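Local coordinates for protein coenzyme A transferase (Yersinia pestis, PDB 3QLI) that probably transfers coenzyme A between acyl-CoA and carboxylate substrates such as acetate, at residues Y22-T28 with V199-E204; I18-Y22 with I194-E198; A49-L55 with F144-V148; A32-I36 with A57-R61. All coordinates share one frame; numbering follows the deposited sequence.

Contact 1 (Y22-T28 with V199-E204); sequences YDEKLTT and VDAIVE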
# COMPACT_ATOMS: atom_id res chain seq x y z
N TYR A 22 42.09 -14.50 6.79
CA TYR A 22 42.15 -13.32 5.93
C TYR A 22 43.14 -13.53 4.80
O TYR A 22 42.87 -13.20 3.64
CB TYR A 22 42.57 -12.11 6.76
CG TYR A 22 42.32 -10.76 6.12
CD1 TYR A 22 41.17 -10.03 6.43
CD2 TYR A 22 43.23 -10.20 5.24
CE1 TYR A 22 40.95 -8.77 5.87
CE2 TYR A 22 43.02 -8.95 4.68
CZ TYR A 22 41.87 -8.24 4.99
OH TYR A 22 41.64 -7.00 4.43
N ASP A 23 44.29 -14.11 5.13
CA ASP A 23 45.34 -14.32 4.16
C ASP A 23 44.94 -15.37 3.13
O ASP A 23 45.27 -15.24 1.95
CB ASP A 23 46.65 -14.70 4.84
CG ASP A 23 47.15 -13.62 5.78
OD1 ASP A 23 47.17 -12.43 5.40
OD2 ASP A 23 47.52 -13.97 6.92
N GLU A 24 44.21 -16.39 3.56
CA GLU A 24 43.70 -17.40 2.64
C GLU A 24 42.67 -16.81 1.67
O GLU A 24 42.66 -17.14 0.49
CB GLU A 24 43.09 -18.57 3.39
CG GLU A 24 44.06 -19.25 4.36
CD GLU A 24 43.37 -20.30 5.22
OE1 GLU A 24 44.01 -20.81 6.17
OE2 GLU A 24 42.20 -20.63 4.93
N LYS A 25 41.80 -15.93 2.17
CA LYS A 25 40.71 -15.37 1.37
C LYS A 25 41.08 -14.16 0.53
O LYS A 25 40.40 -13.83 -0.44
CB LYS A 25 39.53 -15.00 2.29
CG LYS A 25 38.82 -16.20 2.92
CD LYS A 25 37.99 -15.76 4.11
CE LYS A 25 37.52 -16.95 4.94
NZ LYS A 25 36.49 -17.76 4.26
N LEU A 26 42.15 -13.47 0.92
CA LEU A 26 42.57 -12.26 0.25
C LEU A 26 43.07 -12.59 -1.16
O LEU A 26 43.87 -13.52 -1.33
CB LEU A 26 43.68 -11.55 1.04
CG LEU A 26 44.24 -10.26 0.44
CD1 LEU A 26 43.20 -9.14 0.42
CD2 LEU A 26 45.50 -9.79 1.19
N THR A 27 42.61 -11.84 -2.15
CA THR A 27 43.00 -12.09 -3.53
C THR A 27 42.94 -10.83 -4.39
O THR A 27 42.75 -9.72 -3.87
CB THR A 27 42.15 -13.22 -4.13
OG1 THR A 27 42.73 -13.68 -5.36
CG2 THR A 27 40.72 -12.74 -4.35
N THR A 28 43.11 -10.96 -5.71
CA THR A 28 42.98 -9.80 -6.58
C THR A 28 41.55 -9.71 -7.07
O THR A 28 40.85 -10.71 -7.14
CB THR A 28 43.90 -9.89 -7.79
OG1 THR A 28 43.53 -11.04 -8.57
CG2 THR A 28 45.38 -10.00 -7.35
N VAL A 199 32.58 -14.92 4.89
CA VAL A 199 33.05 -14.21 3.71
C VAL A 199 33.82 -15.22 2.84
O VAL A 199 34.61 -16.01 3.34
CB VAL A 199 33.96 -13.04 4.12
CG1 VAL A 199 34.65 -12.41 2.92
CG2 VAL A 199 33.13 -11.99 4.91
N ASP A 200 33.57 -15.21 1.53
CA ASP A 200 34.20 -16.21 0.69
C ASP A 200 35.49 -15.72 0.07
O ASP A 200 36.42 -16.50 -0.17
CB ASP A 200 33.23 -16.70 -0.39
CG ASP A 200 32.09 -17.48 0.20
OD1 ASP A 200 32.29 -18.66 0.55
OD2 ASP A 200 30.99 -16.91 0.31
N ALA A 201 35.57 -14.42 -0.19
CA ALA A 201 36.78 -13.84 -0.75
C ALA A 201 36.87 -12.37 -0.44
O ALA A 201 35.84 -11.70 -0.26
CB ALA A 201 36.83 -14.07 -2.26
N ILE A 202 38.10 -11.87 -0.38
CA ILE A 202 38.39 -10.49 0.01
C ILE A 202 39.33 -9.81 -0.97
O ILE A 202 40.35 -10.39 -1.36
CB ILE A 202 39.09 -10.47 1.38
CG1 ILE A 202 38.24 -11.22 2.42
CG2 ILE A 202 39.41 -9.03 1.80
CD1 ILE A 202 39.04 -11.65 3.66
N VAL A 203 38.99 -8.59 -1.38
CA VAL A 203 39.96 -7.73 -2.06
C VAL A 203 40.04 -6.44 -1.27
O VAL A 203 39.16 -6.16 -0.45
CB VAL A 203 39.57 -7.44 -3.53
CG1 VAL A 203 39.38 -8.74 -4.30
CG2 VAL A 203 38.30 -6.57 -3.61
N GLU A 204 41.09 -5.66 -1.51
CA GLU A 204 41.31 -4.40 -0.79
C GLU A 204 41.47 -3.27 -1.80
O GLU A 204 42.25 -3.38 -2.75
CB GLU A 204 42.56 -4.46 0.09
CG GLU A 204 42.46 -5.49 1.22
CD GLU A 204 43.80 -5.78 1.91
OE1 GLU A 204 44.87 -5.62 1.28
OE2 GLU A 204 43.77 -6.19 3.08
O HOH W 1 43.18 -7.00 -3.04

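Contact 2 (I18-Y22 with I194-E198); sequences IRALY and IHISE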
# COMPACT_ATOMS: atom_id res chain seq x y z
N ILE A 18 41.96 -15.62 12.63
CA ILE A 18 41.34 -14.73 11.65
C ILE A 18 42.35 -14.15 10.67
O ILE A 18 42.02 -13.88 9.52
CB ILE A 18 40.57 -13.58 12.32
CG1 ILE A 18 41.52 -12.69 13.12
CG2 ILE A 18 39.46 -14.13 13.21
CD1 ILE A 18 40.87 -11.45 13.69
N ARG A 19 43.58 -13.93 11.11
CA ARG A 19 44.58 -13.42 10.19
C ARG A 19 44.97 -14.50 9.18
O ARG A 19 45.25 -14.20 8.02
CB ARG A 19 45.78 -12.85 10.93
CG ARG A 19 45.48 -11.48 11.51
CD ARG A 19 46.64 -10.95 12.33
NE ARG A 19 46.90 -11.81 13.47
CZ ARG A 19 47.79 -11.52 14.42
NH1 ARG A 19 48.49 -10.39 14.34
NH2 ARG A 19 47.98 -12.36 15.43
N ALA A 20 44.95 -15.75 9.61
CA ALA A 20 45.19 -16.86 8.71
C ALA A 20 44.05 -16.97 7.71
O ALA A 20 44.27 -17.23 6.52
CB ALA A 20 45.36 -18.17 9.49
N LEU A 21 42.82 -16.78 8.18
CA LEU A 21 41.67 -16.84 7.29
C LEU A 21 41.72 -15.68 6.30
O LEU A 21 41.43 -15.86 5.12
CB LEU A 21 40.35 -16.80 8.08
CG LEU A 21 40.07 -17.99 9.00
CD1 LEU A 21 38.73 -17.84 9.71
CD2 LEU A 21 40.12 -19.28 8.18
N TYR A 22 42.09 -14.50 6.79
CA TYR A 22 42.15 -13.32 5.93
C TYR A 22 43.14 -13.53 4.80
O TYR A 22 42.87 -13.20 3.64
CB TYR A 22 42.57 -12.11 6.76
CG TYR A 22 42.32 -10.76 6.12
CD1 TYR A 22 41.17 -10.03 6.43
CD2 TYR A 22 43.23 -10.20 5.24
CE1 TYR A 22 40.95 -8.77 5.87
CE2 TYR A 22 43.02 -8.95 4.68
CZ TYR A 22 41.87 -8.24 4.99
OH TYR A 22 41.64 -7.00 4.43
N ILE A 194 29.68 -8.54 9.71
CA ILE A 194 29.75 -9.90 9.17
C ILE A 194 31.09 -10.52 9.50
O ILE A 194 32.13 -9.93 9.20
CB ILE A 194 29.64 -9.93 7.63
CG1 ILE A 194 28.63 -8.89 7.12
CG2 ILE A 194 29.34 -11.36 7.15
CD1 ILE A 194 27.22 -9.17 7.52
N HIS A 195 31.08 -11.71 10.08
CA HIS A 195 32.32 -12.37 10.46
C HIS A 195 33.07 -12.93 9.24
O HIS A 195 32.46 -13.36 8.27
CB HIS A 195 32.03 -13.50 11.45
CG HIS A 195 33.26 -14.03 12.11
ND1 HIS A 195 33.83 -15.23 11.76
CD2 HIS A 195 34.04 -13.51 13.09
CE1 HIS A 195 34.90 -15.44 12.51
NE2 HIS A 195 35.05 -14.41 13.32
N ILE A 196 34.40 -12.94 9.32
CA ILE A 196 35.21 -13.44 8.20
C ILE A 196 34.85 -14.89 7.82
O ILE A 196 34.99 -15.28 6.65
CB ILE A 196 36.73 -13.30 8.52
CG1 ILE A 196 37.57 -13.74 7.31
CG2 ILE A 196 37.09 -14.10 9.76
CD1 ILE A 196 39.01 -13.32 7.39
N SER A 197 34.36 -15.67 8.77
CA SER A 197 33.97 -17.04 8.48
C SER A 197 32.79 -17.10 7.52
O SER A 197 32.50 -18.16 6.96
CB SER A 197 33.66 -17.81 9.78
OG SER A 197 32.52 -17.27 10.43
N GLU A 198 32.12 -15.97 7.30
CA GLU A 198 30.96 -15.88 6.42
C GLU A 198 31.30 -15.23 5.08
O GLU A 198 30.42 -15.00 4.27
CB GLU A 198 29.86 -15.04 7.08
CG GLU A 198 28.79 -15.86 7.74
CD GLU A 198 29.16 -16.29 9.13
OE1 GLU A 198 29.15 -15.43 10.03
OE2 GLU A 198 29.46 -17.50 9.34

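Contact 3 (A49-L55 with F144-V148); sequences AEPPALL and FMHTV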
# COMPACT_ATOMS: atom_id res chain seq x y z
N ALA A 49 27.97 1.73 -1.54
CA ALA A 49 28.22 0.33 -1.25
C ALA A 49 28.76 -0.46 -2.46
O ALA A 49 29.44 -1.47 -2.29
CB ALA A 49 26.98 -0.34 -0.69
N GLU A 50 28.43 -0.02 -3.68
CA GLU A 50 28.90 -0.73 -4.88
C GLU A 50 30.42 -0.77 -4.82
O GLU A 50 31.06 0.24 -4.54
CB GLU A 50 28.41 -0.02 -6.15
CG GLU A 50 26.89 0.13 -6.24
CD GLU A 50 26.44 0.92 -7.46
OE1 GLU A 50 27.27 1.65 -8.04
OE2 GLU A 50 25.26 0.80 -7.84
N PRO A 51 31.01 -1.93 -5.10
CA PRO A 51 32.47 -2.08 -4.97
C PRO A 51 33.24 -1.83 -6.28
O PRO A 51 33.19 -2.65 -7.19
CB PRO A 51 32.62 -3.54 -4.50
CG PRO A 51 31.44 -4.24 -5.11
CD PRO A 51 30.32 -3.23 -5.21
N PRO A 52 33.96 -0.69 -6.37
CA PRO A 52 34.55 -0.28 -7.65
C PRO A 52 35.59 -1.24 -8.22
O PRO A 52 35.61 -1.41 -9.43
CB PRO A 52 35.20 1.08 -7.34
CG PRO A 52 35.34 1.10 -5.83
CD PRO A 52 34.12 0.35 -5.34
N ALA A 53 36.44 -1.83 -7.39
CA ALA A 53 37.47 -2.71 -7.94
C ALA A 53 36.89 -4.02 -8.44
O ALA A 53 37.28 -4.54 -9.50
CB ALA A 53 38.58 -2.95 -6.91
N LEU A 54 35.93 -4.56 -7.69
CA LEU A 54 35.25 -5.80 -8.07
C LEU A 54 34.42 -5.57 -9.33
O LEU A 54 34.41 -6.40 -10.23
CB LEU A 54 34.36 -6.33 -6.93
CG LEU A 54 35.11 -6.86 -5.71
CD1 LEU A 54 34.15 -7.21 -4.56
CD2 LEU A 54 35.96 -8.09 -6.07
N LEU A 55 33.73 -4.44 -9.39
CA LEU A 55 32.89 -4.15 -10.56
C LEU A 55 33.73 -3.87 -11.81
O LEU A 55 33.34 -4.25 -12.92
CB LEU A 55 31.93 -3.00 -10.28
CG LEU A 55 30.86 -3.37 -9.24
CD1 LEU A 55 29.98 -2.17 -8.96
CD2 LEU A 55 30.01 -4.57 -9.68
N PHE A 144 27.07 -12.23 -4.14
CA PHE A 144 26.83 -10.89 -3.64
C PHE A 144 28.16 -10.18 -3.38
O PHE A 144 29.08 -10.79 -2.83
CB PHE A 144 25.99 -10.94 -2.35
CG PHE A 144 25.49 -9.59 -1.91
CD1 PHE A 144 24.55 -8.92 -2.67
CD2 PHE A 144 25.97 -9.00 -0.75
CE1 PHE A 144 24.09 -7.67 -2.29
CE2 PHE A 144 25.52 -7.73 -0.36
CZ PHE A 144 24.58 -7.07 -1.12
N MET A 145 28.27 -8.92 -3.81
CA MET A 145 29.50 -8.14 -3.63
C MET A 145 29.16 -6.81 -2.96
O MET A 145 28.19 -6.15 -3.33
CB MET A 145 30.19 -7.90 -5.00
CG MET A 145 30.24 -9.17 -5.87
SD MET A 145 31.52 -9.16 -7.16
CE MET A 145 30.92 -7.79 -8.14
N HIS A 146 29.97 -6.41 -1.97
CA HIS A 146 29.68 -5.22 -1.17
C HIS A 146 31.01 -4.69 -0.62
O HIS A 146 31.87 -5.47 -0.20
CB HIS A 146 28.73 -5.62 -0.02
CG HIS A 146 27.97 -4.48 0.62
ND1 HIS A 146 28.56 -3.56 1.47
CD2 HIS A 146 26.65 -4.19 0.60
CE1 HIS A 146 27.63 -2.72 1.91
NE2 HIS A 146 26.46 -3.08 1.40
N THR A 147 31.19 -3.37 -0.63
CA THR A 147 32.33 -2.72 0.04
C THR A 147 32.13 -2.74 1.56
O THR A 147 31.01 -2.51 2.05
CB THR A 147 32.46 -1.25 -0.45
OG1 THR A 147 32.63 -1.24 -1.88
CG2 THR A 147 33.62 -0.51 0.24
N VAL A 148 33.19 -3.05 2.30
CA VAL A 148 33.08 -3.17 3.76
C VAL A 148 34.21 -2.42 4.42
O VAL A 148 35.21 -2.11 3.79
CB VAL A 148 33.13 -4.63 4.23
CG1 VAL A 148 31.96 -5.43 3.62
CG2 VAL A 148 34.47 -5.27 3.89

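Contact 4 (A32-I36 with A57-R61); sequences AVSSI and ALADR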
# COMPACT_ATOMS: atom_id res chain seq x y z
N ALA A 32 39.09 -12.76 -7.82
CA ALA A 32 37.85 -12.82 -7.04
C ALA A 32 36.61 -13.05 -7.90
O ALA A 32 35.72 -13.82 -7.51
CB ALA A 32 37.68 -11.55 -6.20
N VAL A 33 36.51 -12.38 -9.04
CA VAL A 33 35.29 -12.46 -9.86
C VAL A 33 35.39 -13.55 -10.93
O VAL A 33 34.46 -13.74 -11.74
CB VAL A 33 34.93 -11.10 -10.50
CG1 VAL A 33 34.82 -10.00 -9.44
CG2 VAL A 33 35.94 -10.70 -11.58
N SER A 34 36.49 -14.29 -10.92
CA SER A 34 36.77 -15.23 -12.01
C SER A 34 35.90 -16.47 -11.99
O SER A 34 35.73 -17.14 -13.01
CB SER A 34 38.25 -15.64 -12.01
OG SER A 34 38.53 -16.49 -10.91
N SER A 35 35.33 -16.81 -10.83
CA SER A 35 34.57 -18.06 -10.73
C SER A 35 33.07 -17.87 -10.76
O SER A 35 32.33 -18.84 -10.64
CB SER A 35 34.98 -18.86 -9.50
OG SER A 35 34.67 -18.12 -8.33
N ILE A 36 32.61 -16.63 -10.93
CA ILE A 36 31.20 -16.34 -11.09
C ILE A 36 30.70 -17.05 -12.35
O ILE A 36 31.28 -16.87 -13.42
CB ILE A 36 30.94 -14.82 -11.21
CG1 ILE A 36 31.33 -14.10 -9.90
CG2 ILE A 36 29.47 -14.55 -11.54
CD1 ILE A 36 31.34 -12.58 -10.02
N ALA A 57 36.65 -5.27 -12.38
CA ALA A 57 37.16 -6.58 -12.76
C ALA A 57 36.07 -7.44 -13.45
O ALA A 57 36.34 -8.17 -14.40
CB ALA A 57 37.74 -7.31 -11.55
N LEU A 58 34.85 -7.34 -12.96
CA LEU A 58 33.75 -8.06 -13.59
C LEU A 58 33.49 -7.52 -15.00
O LEU A 58 33.30 -8.29 -15.94
CB LEU A 58 32.49 -7.99 -12.72
CG LEU A 58 31.25 -8.75 -13.20
CD1 LEU A 58 31.59 -10.24 -13.55
CD2 LEU A 58 30.14 -8.66 -12.13
N ALA A 59 33.46 -6.20 -15.15
CA ALA A 59 33.24 -5.58 -16.46
C ALA A 59 34.34 -6.01 -17.44
O ALA A 59 34.07 -6.33 -18.60
CB ALA A 59 33.20 -4.06 -16.34
N ASP A 60 35.59 -6.00 -16.97
CA ASP A 60 36.70 -6.46 -17.79
C ASP A 60 36.50 -7.91 -18.25
O ASP A 60 36.83 -8.27 -19.39
CB ASP A 60 38.03 -6.31 -17.03
CG ASP A 60 38.41 -4.85 -16.78
OD1 ASP A 60 37.71 -3.94 -17.28
OD2 ASP A 60 39.42 -4.61 -16.08
N ARG A 61 35.94 -8.73 -17.37
CA ARG A 61 35.68 -10.12 -17.70
C ARG A 61 34.68 -10.23 -18.86
O ARG A 61 34.84 -11.06 -19.76
CB ARG A 61 35.19 -10.88 -16.46
CG ARG A 61 35.57 -12.32 -16.47
CD ARG A 61 35.01 -13.12 -15.31
NE ARG A 61 34.70 -14.46 -15.79
CZ ARG A 61 33.94 -15.35 -15.17
NH1 ARG A 61 33.40 -15.07 -13.99
NH2 ARG A 61 33.72 -16.52 -15.75
O HOH W 2 32.39 -19.17 -14.73

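Contact 1 (Y22-T28 with V199-E204)
The phenol of Y22 donates to E204, OH to OE2 at 2.6 Å, and enters on the carboxylate oxygen's anti lone pair, the one away from OE1. OE2 lies at the ring edge, near its plane, while the carboxylate itself is turned 48° from the ring. CG of Y22 stands anti to the backbone N (chi1 -164°), which swings the ring along the strand so that OH arrives at E204 and one face lies against I202. There CD1 of I202 sits 4.2 Å from the centroid of the Y22 ring, a CH-pi contact displaced toward the rim.

Two backbone bonds join the chains beside these side chains. I202 N donates to K25 O at 3.0 Å, approaching from above the carbonyl plane, and T27 N donates to I202 O at 2.8 Å, almost in line with the C=O. Together they make a single beta bridge between L26 and I202 where the chain leaves helix 18-25. At the other end, K25 bends at its last torsion (chi4 -70°) and brings NZ to within 2.7 Å of V199 O, again nearly collinear with the carbonyl. A water links T27 O with E204 N.

The end of helix 18-25 is thus pinned to strand 201-204, an outermost strand of the parallel sheet within this chain. With a neutral phenol as its donor, the E204 carboxylate is probably stabilised in its charged form, whereas K25 is held by a carbonyl.

Contact 2 (I18-Y22 with I194-E198)
Apolar contacts carry this meeting of helix 18-25 with the short 3-10 turn 196-198, and I196 is their hub. Its CG1 is anti to the backbone N (chi1 -176°) and the chain continues extended, which drives CD1 into the helix beside the backbone between L21 and Y22. I196 CD1 lies 3.4 Å from Y22 N and 3.8 Å from L21 CB. It also meets Y22 CB, the two side chains crossing at about a right angle. The other branch turns to helix residues nearly one turn apart: I196 CG2 is 4.1 Å from L21 CD1, and I196 CG2 is 4.2 Å from I18 CG2. M151 adds to the same apolar patch, touching I18, Y22 and I196.

Polar bonds organise each segment rather than join the two. H195 ND1 and S197 OG share a hydrogen bond of 2.8 Å, either of them possibly the donor, and this ties the imidazole to the turn that follows it. CG2 of I196 lies over one face of that ring, offset toward the rim, while Y156 meets the ring edge-to-face. E198 N donates to H195 O, and Y22 N to I18 O in the helix; Y22 OH is bonded to E204.

Strand 193-195 pairs antiparallel with 156-158, and the chain then turns through 196-198 toward strand 201-204; helix 18-25 packs on that connection, at the margin of the parallel sheet of a Rossmann-like alpha/beta domain.

Contact 3 (A49-L55 with F144-V148)
This buried contact, mixed in character, sets the chain entering helix 52-63 against strand 143-148 in the interior of the parallel sheet. A49 O is the polar anchor and takes two donors from T147. The amide N approaches in the carbonyl plane at 3.1 Å with an N-H...O angle of 169°, while OG1, at 3.2 Å, comes from above that plane. The hydroxyl reaches the carbonyl because T147 OG1 is anti to its own carbonyl carbon (chi1 -58°), and there it also lies 3.2 Å from P51 CA.

Next to it, CB of A49 rests over one face of the H146 imidazole, 3.8 Å from the centroid, as a CH-pi contact. A hydrogen bond from H146 ND1 to T147 O, 2.7 Å, helps fix the ring's rotation, that oxygen lying near the ring plane. In this six-stranded parallel sheet, of the Rossmann-like type to which the family is assigned, strands 41-44 and 175-180 flank 143-148, and the loop after strand 41-44 leads into the helix through P51 at the N-cap position.

M145 extends from the strand toward that helix. P51 CG meets M145 CB, and a bend at chi3 (-63°) turns the methyl CE of M145 against both leucines, 3.9 Å from L54 CB and 3.7 Å from L55 CD2. E179 accepts from the amides of A53 and L54 in the first turn of the helix. E50, turned away from the strand, has its side chain about 6 Å from that of E76, a coenzyme A-binding residue.

Contact 4 (A32-I36 with A57-R61)
R61 leaves its helix with CG roughly anti to the backbone N and an extended chi2, then bends at chi3 (145°), and this course lays the guanidinium against the turn V33-I36. NH1 there donates to two carbonyls at once. R61 NH1 to V33 O is 2.8 Å, in a bond bent to 130° at the hydrogen, with the oxygen more strongly tilted from the guanidinium plane than I36 O; R61 NH1 to I36 O is also 2.8 Å, with a straighter angle of 152° and NH1 on a lone pair of the oxygen. NH2 adds a weak bond to I36 O, and a water bridges that oxygen to NH2. S34 O lies over one face of the guanidinium, at an angle too poor for a bond.

The carbonyls so gathered belong to the first and last residues of a type I beta turn, so one NH1 bridges the two ends of the turn. D66 forms a salt bridge with R61 NE, so the guanidinium is held from two directions and is probably kept charged.

Beside the polar group the packing is apolar. V33 points CG2 at the helix backbone, 3.8 Å from both A57 CB and L58 N, and I36 CD1 meets L58 CD1 at 4.2 Å.

The turn follows helix 29-32 and comes before strand 41-44; helix 52-63 runs past it, its L54 touching V33, while I36 and L58 both rest on L42 of strand 41-44 and L70 of strand 70-74.

All four contacts belong to the N-terminal domain and lie on the same side of the chain's centre. Contacts 1 and 2 share Y22 and helix 18-25, with centres about 9 Å apart; their segments alternate along the chain. Contacts 3 and 4 share helix 52-63, have centres about 12 Å apart and also alternate, and both are nested inside the long loops closed by contacts 1 and 2. Contacts 1 and 3 reach the same parallel sheet and touch through V203 and L54, whereas A32 joins contact 4 to contact 1. Contacts 2 and 4, centres about 22 Å apart, do not touch. The N-terminal helix is thus tied to the sheet margin, and helix 52-63 to its interior.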